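SusD homolog (PDB 3EHM) probably acts as an outer membrane lipoprotein that binds mucin O-glycans and helps this gut bacterium use them. Local coordinates at residues L23-R28 with Y107-D112; N31-V36 with Y189-N194; Q98-W103 with N146-G151. One frame throughout, in Å; residues are numbered along the deposited sequence.

Interaction 1 (L23-R28 with Y107-D112)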
ATOM      1  N   LEU A  23     -20.871 -18.253  16.080  1.00 25.83           N
ATOM      2  CA  LEU A  23     -21.657 -18.217  14.854  1.00 24.44           C
ATOM      3  C   LEU A  23     -22.152 -16.819  14.505  1.00 22.95           C
ATOM      4  O   LEU A  23     -22.213 -16.457  13.332  1.00 23.49           O
ATOM      5  CB  LEU A  23     -22.859 -19.160  14.965  1.00 26.12           C
ATOM      6  CG  LEU A  23     -22.605 -20.639  14.671  1.00 28.18           C
ATOM      7  CD1 LEU A  23     -23.795 -21.468  15.132  1.00 30.35           C
ATOM      8  CD2 LEU A  23     -22.368 -20.828  13.178  1.00 28.12           C
ATOM      9  N   LYS A  24     -22.502 -16.032  15.517  1.00 20.71           N
ATOM     10  CA  LYS A  24     -23.009 -14.686  15.278  1.00 20.96           C
ATOM     11  C   LYS A  24     -21.980 -13.697  14.736  1.00 20.02           C
ATOM     12  O   LYS A  24     -22.354 -12.655  14.197  1.00 20.14           O
ATOM     13  CB  LYS A  24     -23.630 -14.118  16.558  1.00 22.56           C
ATOM     14  CG  LYS A  24     -22.673 -13.976  17.721  1.00 23.61           C
ATOM     15  CD  LYS A  24     -23.430 -13.546  18.970  1.00 26.21           C
ATOM     16  CE  LYS A  24     -22.527 -13.522  20.190  1.00 28.15           C
ATOM     17  NZ  LYS A  24     -23.290 -13.167  21.422  1.00 30.30           N
ATOM     18  N   TYR A  25     -20.696 -14.022  14.870  1.00 18.41           N
ATOM     19  CA  TYR A  25     -19.626 -13.140  14.399  1.00 18.35           C
ATOM     20  C   TYR A  25     -18.993 -13.570  13.073  1.00 17.39           C
ATOM     21  O   TYR A  25     -18.445 -12.746  12.345  1.00 16.84           O
ATOM     22  CB  TYR A  25     -18.513 -13.061  15.446  1.00 18.08           C
ATOM     23  CG  TYR A  25     -18.939 -12.499  16.780  1.00 19.24           C
ATOM     24  CD1 TYR A  25     -18.960 -13.301  17.924  1.00 20.14           C
ATOM     25  CD2 TYR A  25     -19.310 -11.163  16.906  1.00 20.12           C
ATOM     26  CE1 TYR A  25     -19.340 -12.778  19.163  1.00 21.59           C
ATOM     27  CE2 TYR A  25     -19.693 -10.635  18.132  1.00 21.51           C
ATOM     28  CZ  TYR A  25     -19.704 -11.443  19.255  1.00 22.07           C
ATOM     29  OH  TYR A  25     -20.083 -10.905  20.464  1.00 26.69           O
ATOM     30  N   GLY A  26     -19.067 -14.864  12.783  1.00 18.41           N
ATOM     31  CA  GLY A  26     -18.469 -15.429  11.582  1.00 18.60           C
ATOM     32  C   GLY A  26     -18.597 -14.740  10.235  1.00 18.87           C
ATOM     33  O   GLY A  26     -17.591 -14.320   9.654  1.00 18.51           O
ATOM     34  N   ALA A  27     -19.818 -14.648   9.719  1.00 18.19           N
ATOM     35  CA  ALA A  27     -20.054 -14.027   8.421  1.00 18.51           C
ATOM     36  C   ALA A  27     -19.559 -12.584   8.390  1.00 17.36           C
ATOM     37  O   ALA A  27     -18.941 -12.149   7.420  1.00 16.28           O
ATOM     38  CB  ALA A  27     -21.539 -14.078   8.083  1.00 18.34           C
ATOM     39  N   ARG A  28     -19.842 -11.847   9.457  1.00 17.21           N
ATOM     40  CA  ARG A  28     -19.423 -10.457   9.559  1.00 16.83           C
ATOM     41  C   ARG A  28     -17.906 -10.321   9.536  1.00 16.58           C
ATOM     42  O   ARG A  28     -17.363  -9.452   8.854  1.00 14.83           O
ATOM     43  CB  ARG A  28     -19.979  -9.850  10.845  1.00 18.52           C
ATOM     44  CG  ARG A  28     -21.472  -9.604  10.793  1.00 19.44           C
ATOM     45  CD  ARG A  28     -22.060  -9.514  12.187  1.00 20.35           C
ATOM     46  NE  ARG A  28     -23.439  -9.043  12.154  1.00 20.19           N
ATOM     47  CZ  ARG A  28     -24.448  -9.649  12.766  1.00 22.17           C
ATOM     48  NH1 ARG A  28     -24.231 -10.759  13.461  1.00 19.96           N
ATOM     49  NH2 ARG A  28     -25.670  -9.138  12.694  1.00 20.76           N
ATOM     50  N   TYR A 107     -19.250  -4.765  16.808  1.00 17.34           N
ATOM     51  CA  TYR A 107     -19.056  -3.874  17.945  1.00 17.79           C
ATOM     52  C   TYR A 107     -20.314  -3.833  18.809  1.00 18.60           C
ATOM     53  O   TYR A 107     -20.257  -4.012  20.026  1.00 18.57           O
ATOM     54  CB  TYR A 107     -18.724  -2.463  17.449  1.00 18.63           C
ATOM     55  CG  TYR A 107     -18.548  -1.435  18.546  1.00 20.39           C
ATOM     56  CD1 TYR A 107     -17.525  -1.556  19.483  1.00 22.44           C
ATOM     57  CD2 TYR A 107     -19.397  -0.333  18.637  1.00 22.33           C
ATOM     58  CE1 TYR A 107     -17.349  -0.604  20.484  1.00 24.83           C
ATOM     59  CE2 TYR A 107     -19.230   0.626  19.635  1.00 25.13           C
ATOM     60  CZ  TYR A 107     -18.204   0.484  20.552  1.00 26.10           C
ATOM     61  OH  TYR A 107     -18.027   1.433  21.533  1.00 29.55           O
ATOM     62  N   GLU A 108     -21.452  -3.596  18.171  1.00 19.60           N
ATOM     63  CA  GLU A 108     -22.717  -3.521  18.885  1.00 20.89           C
ATOM     64  C   GLU A 108     -22.990  -4.796  19.679  1.00 21.16           C
ATOM     65  O   GLU A 108     -23.473  -4.742  20.810  1.00 21.28           O
ATOM     66  CB  GLU A 108     -23.857  -3.258  17.893  1.00 22.64           C
ATOM     67  CG  GLU A 108     -25.243  -3.306  18.514  1.00 28.66           C
ATOM     68  CD  GLU A 108     -26.319  -2.745  17.600  1.00 30.24           C
ATOM     69  OE1 GLU A 108     -27.506  -2.788  17.990  1.00 32.63           O
ATOM     70  OE2 GLU A 108     -25.980  -2.256  16.498  1.00 32.71           O
ATOM     71  N   ILE A 109     -22.657  -5.940  19.092  1.00 21.54           N
ATOM     72  CA  ILE A 109     -22.893  -7.229  19.734  1.00 21.18           C
ATOM     73  C   ILE A 109     -21.922  -7.588  20.857  1.00 21.19           C
ATOM     74  O   ILE A 109     -22.315  -8.179  21.859  1.00 20.39           O
ATOM     75  CB  ILE A 109     -22.852  -8.374  18.697  1.00 20.65           C
ATOM     76  CG1 ILE A 109     -23.910  -8.144  17.616  1.00 21.80           C
ATOM     77  CG2 ILE A 109     -23.092  -9.710  19.386  1.00 21.65           C
ATOM     78  CD1 ILE A 109     -23.809  -9.113  16.442  1.00 22.80           C
ATOM     79  N   ALA A 110     -20.657  -7.218  20.700  1.00 21.03           N
ATOM     80  CA  ALA A 110     -19.650  -7.574  21.692  1.00 21.63           C
ATOM     81  C   ALA A 110     -19.169  -6.510  22.674  1.00 21.71           C
ATOM     82  O   ALA A 110     -18.579  -6.854  23.694  1.00 21.96           O
ATOM     83  CB  ALA A 110     -18.438  -8.169  20.970  1.00 22.05           C
ATOM     84  N   LYS A 111     -19.419  -5.235  22.389  1.00 21.87           N
ATOM     85  CA  LYS A 111     -18.923  -4.154  23.247  1.00 23.59           C
ATOM     86  C   LYS A 111     -19.184  -4.218  24.749  1.00 25.51           C
ATOM     87  O   LYS A 111     -18.415  -3.656  25.527  1.00 27.18           O
ATOM     88  CB  LYS A 111     -19.395  -2.793  22.720  1.00 22.82           C
ATOM     89  CG  LYS A 111     -20.882  -2.530  22.849  1.00 24.38           C
ATOM     90  CD  LYS A 111     -21.222  -1.161  22.282  1.00 27.95           C
ATOM     91  CE  LYS A 111     -22.722  -0.913  22.282  1.00 29.33           C
ATOM     92  NZ  LYS A 111     -23.061   0.374  21.605  1.00 32.15           N
ATOM     93  N   ASP A 112     -20.247  -4.889  25.171  1.00 26.86           N
ATOM     94  CA  ASP A 112     -20.540  -4.968  26.599  1.00 29.44           C
ATOM     95  C   ASP A 112     -20.534  -6.404  27.110  1.00 30.45           C
ATOM     96  O   ASP A 112     -21.296  -6.751  28.010  1.00 32.75           O
ATOM     97  CB  ASP A 112     -21.902  -4.332  26.897  1.00 31.22           C
ATOM     98  CG  ASP A 112     -21.966  -2.868  26.505  1.00 31.82           C
ATOM     99  OD1 ASP A 112     -21.148  -2.073  27.015  1.00 34.06           O
ATOM    100  OD2 ASP A 112     -22.842  -2.513  25.687  1.00 33.71           O
TER

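Interaction 2 (N31-V36 with Y189-N194)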
ATOM      1  N   ASN A  31     -16.473 -11.018   6.101  1.00 13.88           N
ATOM      2  CA  ASN A  31     -16.772  -9.910   5.200  1.00 14.85           C
ATOM      3  C   ASN A  31     -15.703  -8.849   5.435  1.00 13.68           C
ATOM      4  O   ASN A  31     -15.144  -8.295   4.486  1.00 11.52           O
ATOM      5  CB  ASN A  31     -18.161  -9.330   5.501  1.00 19.47           C
ATOM      6  CG  ASN A  31     -18.529  -8.163   4.585  1.00 24.66           C
ATOM      7  OD1 ASN A  31     -19.575  -7.532   4.756  1.00 29.34           O
ATOM      8  ND2 ASN A  31     -17.678  -7.880   3.611  1.00 25.68           N
HETATM    9  N   MSE A  32     -15.411  -8.581   6.705  1.00 13.11           N
HETATM   10  CA  MSE A  32     -14.396  -7.592   7.064  1.00 13.49           C
HETATM   11  C   MSE A  32     -13.047  -7.901   6.431  1.00 12.14           C
HETATM   12  O   MSE A  32     -12.409  -7.029   5.842  1.00 11.29           O
HETATM   13  CB  MSE A  32     -14.207  -7.522   8.587  1.00 13.82           C
HETATM   14  CG  MSE A  32     -15.302  -6.786   9.340  1.00 17.12           C
HETATM   15 SE   MSE A  32     -14.784  -6.527  11.201  1.00 17.89          SE
HETATM   16  CE  MSE A  32     -13.380  -5.220  10.927  1.00 15.86           C
ATOM     17  N   GLN A  33     -12.610  -9.149   6.570  1.00 12.42           N
ATOM     18  CA  GLN A  33     -11.325  -9.568   6.031  1.00 12.31           C
ATOM     19  C   GLN A  33     -11.213  -9.386   4.523  1.00 11.58           C
ATOM     20  O   GLN A  33     -10.153  -9.024   4.010  1.00 11.84           O
ATOM     21  CB  GLN A  33     -11.062 -11.027   6.402  1.00 13.03           C
ATOM     22  CG  GLN A  33     -10.991 -11.247   7.900  1.00 13.80           C
ATOM     23  CD  GLN A  33     -10.916 -12.709   8.267  1.00 15.91           C
ATOM     24  OE1 GLN A  33      -9.858 -13.329   8.182  1.00 16.41           O
ATOM     25  NE2 GLN A  33     -12.049 -13.273   8.667  1.00 14.88           N
ATOM     26  N   GLN A  34     -12.302  -9.638   3.811  1.00 11.74           N
ATOM     27  CA  GLN A  34     -12.293  -9.492   2.363  1.00 12.92           C
ATOM     28  C   GLN A  34     -12.343  -8.028   1.940  1.00 12.99           C
ATOM     29  O   GLN A  34     -12.134  -7.715   0.771  1.00 14.34           O
ATOM     30  CB  GLN A  34     -13.484 -10.226   1.756  1.00 14.15           C
ATOM     31  CG  GLN A  34     -13.494 -11.709   2.048  1.00 16.44           C
ATOM     32  CD  GLN A  34     -14.783 -12.356   1.611  1.00 17.37           C
ATOM     33  OE1 GLN A  34     -15.053 -12.477   0.417  1.00 17.44           O
ATOM     34  NE2 GLN A  34     -15.599 -12.764   2.578  1.00 14.71           N
ATOM     35  N   ARG A  35     -12.622  -7.139   2.890  1.00 11.45           N
ATOM     36  CA  ARG A  35     -12.723  -5.707   2.605  1.00 13.64           C
ATOM     37  C   ARG A  35     -11.451  -4.888   2.826  1.00 14.31           C
ATOM     38  O   ARG A  35     -11.294  -3.821   2.229  1.00 16.09           O
ATOM     39  CB  ARG A  35     -13.842  -5.085   3.446  1.00 15.69           C
ATOM     40  CG  ARG A  35     -15.229  -5.603   3.129  1.00 19.74           C
ATOM     41  CD  ARG A  35     -15.659  -5.217   1.731  1.00 24.17           C
ATOM     42  NE  ARG A  35     -17.027  -5.647   1.468  1.00 26.10           N
ATOM     43  CZ  ARG A  35     -17.727  -5.296   0.397  1.00 27.66           C
ATOM     44  NH1 ARG A  35     -17.185  -4.504  -0.519  1.00 27.29           N
ATOM     45  NH2 ARG A  35     -18.970  -5.738   0.244  1.00 27.64           N
ATOM     46  N   VAL A  36     -10.561  -5.359   3.695  1.00 12.47           N
ATOM     47  CA  VAL A  36      -9.321  -4.628   3.973  1.00 13.48           C
ATOM     48  C   VAL A  36      -8.688  -4.203   2.649  1.00 13.93           C
ATOM     49  O   VAL A  36      -8.365  -3.033   2.447  1.00 14.77           O
ATOM     50  CB  VAL A  36      -8.348  -5.498   4.780  1.00 12.47           C
ATOM     51  CG1 VAL A  36      -7.042  -4.747   5.020  1.00 11.92           C
ATOM     52  CG2 VAL A  36      -8.999  -5.878   6.106  1.00 13.61           C
ATOM     53  N   TYR A 189     -13.481 -19.044  10.988  1.00 16.16           N
ATOM     54  CA  TYR A 189     -13.736 -17.844  10.197  1.00 16.75           C
ATOM     55  C   TYR A 189     -12.515 -16.948  10.018  1.00 15.87           C
ATOM     56  O   TYR A 189     -12.617 -15.870   9.429  1.00 14.83           O
ATOM     57  CB  TYR A 189     -14.858 -17.036  10.844  1.00 17.16           C
ATOM     58  CG  TYR A 189     -16.095 -17.853  11.132  1.00 20.70           C
ATOM     59  CD1 TYR A 189     -16.390 -18.273  12.429  1.00 20.82           C
ATOM     60  CD2 TYR A 189     -16.969 -18.211  10.109  1.00 19.60           C
ATOM     61  CE1 TYR A 189     -17.525 -19.027  12.697  1.00 22.43           C
ATOM     62  CE2 TYR A 189     -18.110 -18.968  10.369  1.00 23.33           C
ATOM     63  CZ  TYR A 189     -18.380 -19.370  11.664  1.00 22.64           C
ATOM     64  OH  TYR A 189     -19.512 -20.107  11.930  1.00 26.20           O
ATOM     65  N   ASP A 190     -11.369 -17.393  10.528  1.00 15.40           N
ATOM     66  CA  ASP A 190     -10.126 -16.628  10.441  1.00 15.84           C
ATOM     67  C   ASP A 190      -9.371 -16.982   9.169  1.00 16.20           C
ATOM     68  O   ASP A 190      -8.640 -17.973   9.126  1.00 17.28           O
ATOM     69  CB  ASP A 190      -9.243 -16.927  11.653  1.00 14.93           C
ATOM     70  CG  ASP A 190      -7.974 -16.091  11.676  1.00 16.65           C
ATOM     71  OD1 ASP A 190      -7.677 -15.420  10.664  1.00 14.65           O
ATOM     72  OD2 ASP A 190      -7.270 -16.117  12.706  1.00 16.14           O
ATOM     73  N   LEU A 191      -9.532 -16.160   8.140  1.00 15.59           N
ATOM     74  CA  LEU A 191      -8.876 -16.409   6.861  1.00 15.70           C
ATOM     75  C   LEU A 191      -7.402 -16.021   6.864  1.00 15.70           C
ATOM     76  O   LEU A 191      -6.687 -16.304   5.905  1.00 16.29           O
ATOM     77  CB  LEU A 191      -9.597 -15.640   5.748  1.00 15.03           C
ATOM     78  CG  LEU A 191     -11.122 -15.781   5.697  1.00 14.83           C
ATOM     79  CD1 LEU A 191     -11.685 -14.943   4.551  1.00 14.15           C
ATOM     80  CD2 LEU A 191     -11.488 -17.251   5.511  1.00 15.21           C
ATOM     81  N   ILE A 192      -6.943 -15.377   7.933  1.00 15.43           N
ATOM     82  CA  ILE A 192      -5.551 -14.944   7.997  1.00 13.45           C
ATOM     83  C   ILE A 192      -4.633 -15.855   8.810  1.00 14.45           C
ATOM     84  O   ILE A 192      -3.601 -16.309   8.310  1.00 12.99           O
ATOM     85  CB  ILE A 192      -5.426 -13.526   8.602  1.00 14.90           C
ATOM     86  CG1 ILE A 192      -6.442 -12.575   7.961  1.00 13.52           C
ATOM     87  CG2 ILE A 192      -3.994 -13.008   8.411  1.00 14.71           C
ATOM     88  CD1 ILE A 192      -6.264 -12.383   6.473  1.00 14.76           C
ATOM     89  N   TYR A 193      -5.011 -16.127  10.056  1.00 13.90           N
ATOM     90  CA  TYR A 193      -4.175 -16.936  10.940  1.00 14.88           C
ATOM     91  C   TYR A 193      -4.775 -18.213  11.531  1.00 16.32           C
ATOM     92  O   TYR A 193      -4.227 -18.763  12.480  1.00 17.64           O
ATOM     93  CB  TYR A 193      -3.670 -16.060  12.086  1.00 13.35           C
ATOM     94  CG  TYR A 193      -2.733 -14.948  11.660  1.00 15.24           C
ATOM     95  CD1 TYR A 193      -2.969 -13.627  12.045  1.00 14.50           C
ATOM     96  CD2 TYR A 193      -1.580 -15.223  10.927  1.00 12.92           C
ATOM     97  CE1 TYR A 193      -2.075 -12.606  11.716  1.00 15.29           C
ATOM     98  CE2 TYR A 193      -0.675 -14.209  10.592  1.00 12.98           C
ATOM     99  CZ  TYR A 193      -0.929 -12.907  10.993  1.00 13.44           C
ATOM    100  OH  TYR A 193      -0.030 -11.909  10.696  1.00 11.68           O
ATOM    101  N   ASN A 194      -5.892 -18.683  10.991  1.00 16.87           N
ATOM    102  CA  ASN A 194      -6.508 -19.910  11.494  1.00 16.51           C
ATOM    103  C   ASN A 194      -6.731 -19.899  13.011  1.00 16.69           C
ATOM    104  O   ASN A 194      -6.531 -20.910  13.681  1.00 15.76           O
ATOM    105  CB  ASN A 194      -5.637 -21.115  11.122  1.00 17.78           C
ATOM    106  CG  ASN A 194      -6.375 -22.440  11.257  1.00 19.06           C
ATOM    107  OD1 ASN A 194      -5.768 -23.477  11.532  1.00 20.54           O
ATOM    108  ND2 ASN A 194      -7.682 -22.416  11.045  1.00 15.62           N
TER

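Interaction 3 (Q98-W103 with N146-G151)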
ATOM      1  N   GLN A  98     -17.390   0.379   3.502  1.00 15.13           N
ATOM      2  CA  GLN A  98     -17.775  -1.022   3.310  1.00 16.11           C
ATOM      3  C   GLN A  98     -17.423  -1.868   4.530  1.00 17.15           C
ATOM      4  O   GLN A  98     -18.238  -2.667   4.993  1.00 17.72           O
ATOM      5  CB  GLN A  98     -17.115  -1.622   2.058  1.00 16.45           C
ATOM      6  CG  GLN A  98     -17.707  -1.134   0.728  1.00 20.08           C
ATOM      7  CD  GLN A  98     -19.150  -1.586   0.473  1.00 23.61           C
ATOM      8  OE1 GLN A  98     -19.777  -1.166  -0.504  1.00 25.98           O
ATOM      9  NE2 GLN A  98     -19.675  -2.446   1.339  1.00 20.12           N
ATOM     10  N   ILE A  99     -16.220  -1.683   5.066  1.00 16.71           N
ATOM     11  CA  ILE A  99     -15.809  -2.453   6.233  1.00 16.52           C
ATOM     12  C   ILE A  99     -16.461  -1.924   7.523  1.00 17.03           C
ATOM     13  O   ILE A  99     -16.589  -2.652   8.507  1.00 17.13           O
ATOM     14  CB  ILE A  99     -14.263  -2.470   6.364  1.00 15.90           C
ATOM     15  CG1 ILE A  99     -13.841  -3.586   7.321  1.00 18.47           C
ATOM     16  CG2 ILE A  99     -13.752  -1.123   6.851  1.00 13.46           C
ATOM     17  CD1 ILE A  99     -12.345  -3.831   7.351  1.00 16.61           C
ATOM     18  N   PHE A 100     -16.889  -0.663   7.511  1.00 16.84           N
ATOM     19  CA  PHE A 100     -17.546  -0.070   8.681  1.00 16.78           C
ATOM     20  C   PHE A 100     -18.804  -0.849   9.045  1.00 16.60           C
ATOM     21  O   PHE A 100     -19.069  -1.101  10.219  1.00 15.56           O
ATOM     22  CB  PHE A 100     -17.956   1.380   8.410  1.00 17.75           C
ATOM     23  CG  PHE A 100     -18.715   2.015   9.549  1.00 19.53           C
ATOM     24  CD1 PHE A 100     -18.039   2.562  10.635  1.00 21.30           C
ATOM     25  CD2 PHE A 100     -20.108   2.038   9.550  1.00 22.01           C
ATOM     26  CE1 PHE A 100     -18.736   3.123  11.711  1.00 22.72           C
ATOM     27  CE2 PHE A 100     -20.817   2.594  10.622  1.00 23.11           C
ATOM     28  CZ  PHE A 100     -20.126   3.138  11.702  1.00 22.93           C
ATOM     29  N   LEU A 101     -19.577  -1.217   8.025  1.00 17.12           N
ATOM     30  CA  LEU A 101     -20.826  -1.948   8.215  1.00 18.29           C
ATOM     31  C   LEU A 101     -20.708  -3.181   9.104  1.00 17.34           C
ATOM     32  O   LEU A 101     -21.275  -3.216  10.198  1.00 17.06           O
ATOM     33  CB  LEU A 101     -21.424  -2.350   6.858  1.00 21.50           C
ATOM     34  CG  LEU A 101     -22.317  -1.336   6.135  1.00 26.63           C
ATOM     35  CD1 LEU A 101     -23.568  -1.092   6.972  1.00 29.46           C
ATOM     36  CD2 LEU A 101     -21.569  -0.040   5.897  1.00 27.80           C
ATOM     37  N   PRO A 102     -19.980  -4.214   8.646  1.00 16.42           N
ATOM     38  CA  PRO A 102     -19.855  -5.410   9.482  1.00 15.77           C
ATOM     39  C   PRO A 102     -19.134  -5.159  10.810  1.00 16.53           C
ATOM     40  O   PRO A 102     -19.449  -5.794  11.822  1.00 16.80           O
ATOM     41  CB  PRO A 102     -19.109  -6.386   8.572  1.00 16.33           C
ATOM     42  CG  PRO A 102     -18.262  -5.487   7.735  1.00 15.65           C
ATOM     43  CD  PRO A 102     -19.212  -4.363   7.395  1.00 14.95           C
ATOM     44  N   TRP A 103     -18.168  -4.247  10.822  1.00 15.53           N
ATOM     45  CA  TRP A 103     -17.465  -3.966  12.070  1.00 15.64           C
ATOM     46  C   TRP A 103     -18.427  -3.408  13.106  1.00 16.16           C
ATOM     47  O   TRP A 103     -18.400  -3.811  14.267  1.00 17.59           O
ATOM     48  CB  TRP A 103     -16.337  -2.947  11.886  1.00 14.44           C
ATOM     49  CG  TRP A 103     -15.751  -2.550  13.217  1.00 15.05           C
ATOM     50  CD1 TRP A 103     -14.831  -3.248  13.951  1.00 15.58           C
ATOM     51  CD2 TRP A 103     -16.150  -1.438  14.030  1.00 16.03           C
ATOM     52  NE1 TRP A 103     -14.641  -2.644  15.173  1.00 14.81           N
ATOM     53  CE2 TRP A 103     -15.437  -1.532  15.247  1.00 15.29           C
ATOM     54  CE3 TRP A 103     -17.045  -0.374  13.851  1.00 16.19           C
ATOM     55  CZ2 TRP A 103     -15.592  -0.601  16.282  1.00 15.88           C
ATOM     56  CZ3 TRP A 103     -17.199   0.551  14.878  1.00 17.23           C
ATOM     57  CH2 TRP A 103     -16.474   0.428  16.080  1.00 16.66           C
ATOM     58  N   ASN A 146     -12.687   8.083  15.895  1.00 15.63           N
ATOM     59  CA  ASN A 146     -13.177   7.956  17.263  1.00 17.99           C
ATOM     60  C   ASN A 146     -14.697   7.937  17.389  1.00 18.88           C
ATOM     61  O   ASN A 146     -15.237   7.377  18.342  1.00 20.02           O
ATOM     62  CB  ASN A 146     -12.601   9.075  18.133  1.00 17.66           C
ATOM     63  CG  ASN A 146     -11.122   8.889  18.402  1.00 20.39           C
ATOM     64  OD1 ASN A 146     -10.694   7.834  18.875  1.00 22.24           O
ATOM     65  ND2 ASN A 146     -10.332   9.915  18.109  1.00 16.86           N
ATOM     66  N   SER A 147     -15.384   8.543  16.428  1.00 19.99           N
ATOM     67  CA  SER A 147     -16.842   8.584  16.457  1.00 21.00           C
ATOM     68  C   SER A 147     -17.454   7.275  15.958  1.00 21.05           C
ATOM     69  O   SER A 147     -18.650   7.030  16.146  1.00 21.03           O
ATOM     70  CB  SER A 147     -17.348   9.751  15.606  1.00 21.20           C
ATOM     71  OG  SER A 147     -16.907   9.636  14.263  1.00 23.71           O
ATOM     72  N   ALA A 148     -16.630   6.438  15.335  1.00 19.81           N
ATOM     73  CA  ALA A 148     -17.087   5.160  14.796  1.00 21.17           C
ATOM     74  C   ALA A 148     -17.817   4.329  15.838  1.00 21.37           C
ATOM     75  O   ALA A 148     -17.271   4.017  16.900  1.00 21.01           O
ATOM     76  CB  ALA A 148     -15.911   4.372  14.242  1.00 20.33           C
ATOM     77  N   GLY A 149     -19.055   3.969  15.523  1.00 21.75           N
ATOM     78  CA  GLY A 149     -19.846   3.168  16.440  1.00 24.08           C
ATOM     79  C   GLY A 149     -20.806   3.968  17.303  1.00 24.12           C
ATOM     80  O   GLY A 149     -21.613   3.383  18.023  1.00 25.08           O
ATOM     81  N   ASP A 150     -20.741   5.295  17.237  1.00 24.05           N
ATOM     82  CA  ASP A 150     -21.633   6.120  18.052  1.00 24.61           C
ATOM     83  C   ASP A 150     -23.048   6.205  17.483  1.00 25.44           C
ATOM     84  O   ASP A 150     -23.896   6.920  18.011  1.00 27.12           O
ATOM     85  CB  ASP A 150     -21.050   7.529  18.242  1.00 24.49           C
ATOM     86  CG  ASP A 150     -21.085   8.369  16.973  1.00 26.06           C
ATOM     87  OD1 ASP A 150     -21.577   7.893  15.927  1.00 27.28           O
ATOM     88  OD2 ASP A 150     -20.612   9.525  17.026  1.00 28.17           O
ATOM     89  N   GLY A 151     -23.294   5.473  16.401  1.00 25.83           N
ATOM     90  CA  GLY A 151     -24.611   5.461  15.783  1.00 27.07           C
ATOM     91  C   GLY A 151     -25.105   6.808  15.287  1.00 28.23           C
ATOM     92  O   GLY A 151     -26.310   7.009  15.112  1.00 28.37           O
TER

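Interaction 1 (L23-R28 with Y107-D112)
Tyr25 meets Ile109 and Ala110 where two helices of the mainly helical SusD fold lie side by side. Helix 23-36 supplies the tyrosine, and the last turn of helix 85-110 supplies its partners. This is the tight part. The phenol oxygen Tyr25 OH lies 3.2 Å from Ala110 CB and makes a weak hydrogen bond to Glu118. Ile109 CG2 sits beside the end of the ring, 3.7 Å from Tyr25 CE2. The two side chains run past each other in opposite directions. Both methyl groups approach the ring obliquely. Ile121 and Leu122 of helix 116-140 close the buried side, touching Tyr25 and Ala110.

The outer side is charged and more exposed. Lys24 is its loose part: it extends beyond CG, and its CD passes 3.9 Å from Ile109 CG2. Its NZ forms a salt bridge with Glu118. Arg28 crosses Ile109 at about a right angle. Ile109 CD1 lies over one guanidinium face, toward its rim, 3.4 Å from Arg28 NH1. Two groups hold that guanidinium. Arg28 NE makes a salt bridge with Glu105, and Arg28 NH1 donates to Lys24 O at 2.8 Å, with the oxygen almost exactly in the guanidinium plane.

Interaction 2 (N31-V36 with Y189-N194)
Gln33 reaches from helix 23-36 into the loop that holds Tyr189 to Ile192. Its CB points at the loop and lies 4.4 Å from Leu191 CD1. CG stands anti to the carbonyl carbon (chi1 -62°), and the chain runs on extended. CB and CG thus serve mainly as a spacer. CD brings the amide up to the loop backbone, 3.8 Å from Tyr189 O. The two tip atoms then split their work.

NE2 donates to Tyr189 O at 2.8 Å. This bond is nearly straight (163°), and the oxygen lies in the plane of the Gln33 amide. NE2 also bonds to Phe29 O, one turn back in its own helix. OE1 accepts from Leu191 N at 2.9 Å on a lone pair. That bond is more bent, at 136°. Two carbons also lie against OE1: Leu191 CB at 3.4 Å and Ile192 CG1 at 3.5 Å. A buried amide therefore has bonds at both ends, which should fix its rotation.

The loop braces itself behind this grip. Asp190 OD1 takes Ile192 N and Tyr193 N, each at 2.8 Å, from the same face of the carboxylate. Asp190 OD2 bonds to Trp200 NE1 and Gly195 N. Leu191 and Ile192 also pack on strand 246-248. One glutamine amide thus bridges a carbonyl and an N-H two residues apart, on a loop folded by an Asx turn at Asp190.

Interaction 3 (Q98-W103 with N146-G151)
The indole of Trp103, which touches Ala148 and Gly149, is held by a hydrogen bond from its NE1 to Asn126 OD1. No hydrogen bond crosses between the two segments. Phe100 CE1 and Trp103 CZ3 each lie 3.9 Å from Gly149 N. That nitrogen belongs to a type II beta turn from Ser147 to Asp150. The turn lies in the loop between helix 116-140 and helix 160-178 and packs on helix 85-110 of the mainly helical SusD fold.

Both rings leave the helix the same way. Each CG stands anti to its backbone nitrogen (chi1 176° for Phe100, 173° for Trp103). Three residues apart, they project from neighbouring turns toward the loop, with their planes inclined to each other. Ala148 CB meets both. It lies 4.0 Å from Phe100 CE1, at the edge and near that ring's plane. It sits above the indole plane, 4.1 Å from Trp103 CZ3. Trp103 CH2 faces Ala148 O edge-on at 3.8 Å. The third position of the turn has positive phi (97°), where a side chain would jam against the preceding carbonyl. A CB there would also press on Trp103 CH2.

Trp103 also stacks with Tyr107, and Arg129 makes a cation-pi contact. Trp133 of helix 116-140 touches both Phe100 and Ala148. Putting an alanine in place of Trp103 would probably open a gap beside Ala148 and Gly149 and deprive Asn126 OD1 of its indole donor.

The contact therefore rests on shape more than on directed bonds. The Phe100 edge faces a methyl group and the indole edge a peptide unit, at van der Waals distances. The slightly positive rim of the indole may give Ala148 O a weak electrostatic attraction, but the hydrogen bond of its N-H goes to Asn126.

In the fold
The three contacts gather in one helical part of the chain, on the same side of its centre. Their centres lie about 14 Å (interactions 1 and 2), 13 Å (1 and 3) and 17 Å (2 and 3) apart. Helix 23-36 serves interactions 1 and 2, and helix 85-110 serves interactions 1 and 3. Along the chain, interaction 3 is nested within the loop closed by interaction 2, while interaction 1 crosses both. Between the contacts, selenomethionine Met32 packs on Pro102, with Met32 CG 3.6 Å from Pro102 CG. Two neighbouring helices, packed together at interaction 1 and again at Met32 and Pro102, thus carry loop 189-194 on one and loop 146-151 on the other.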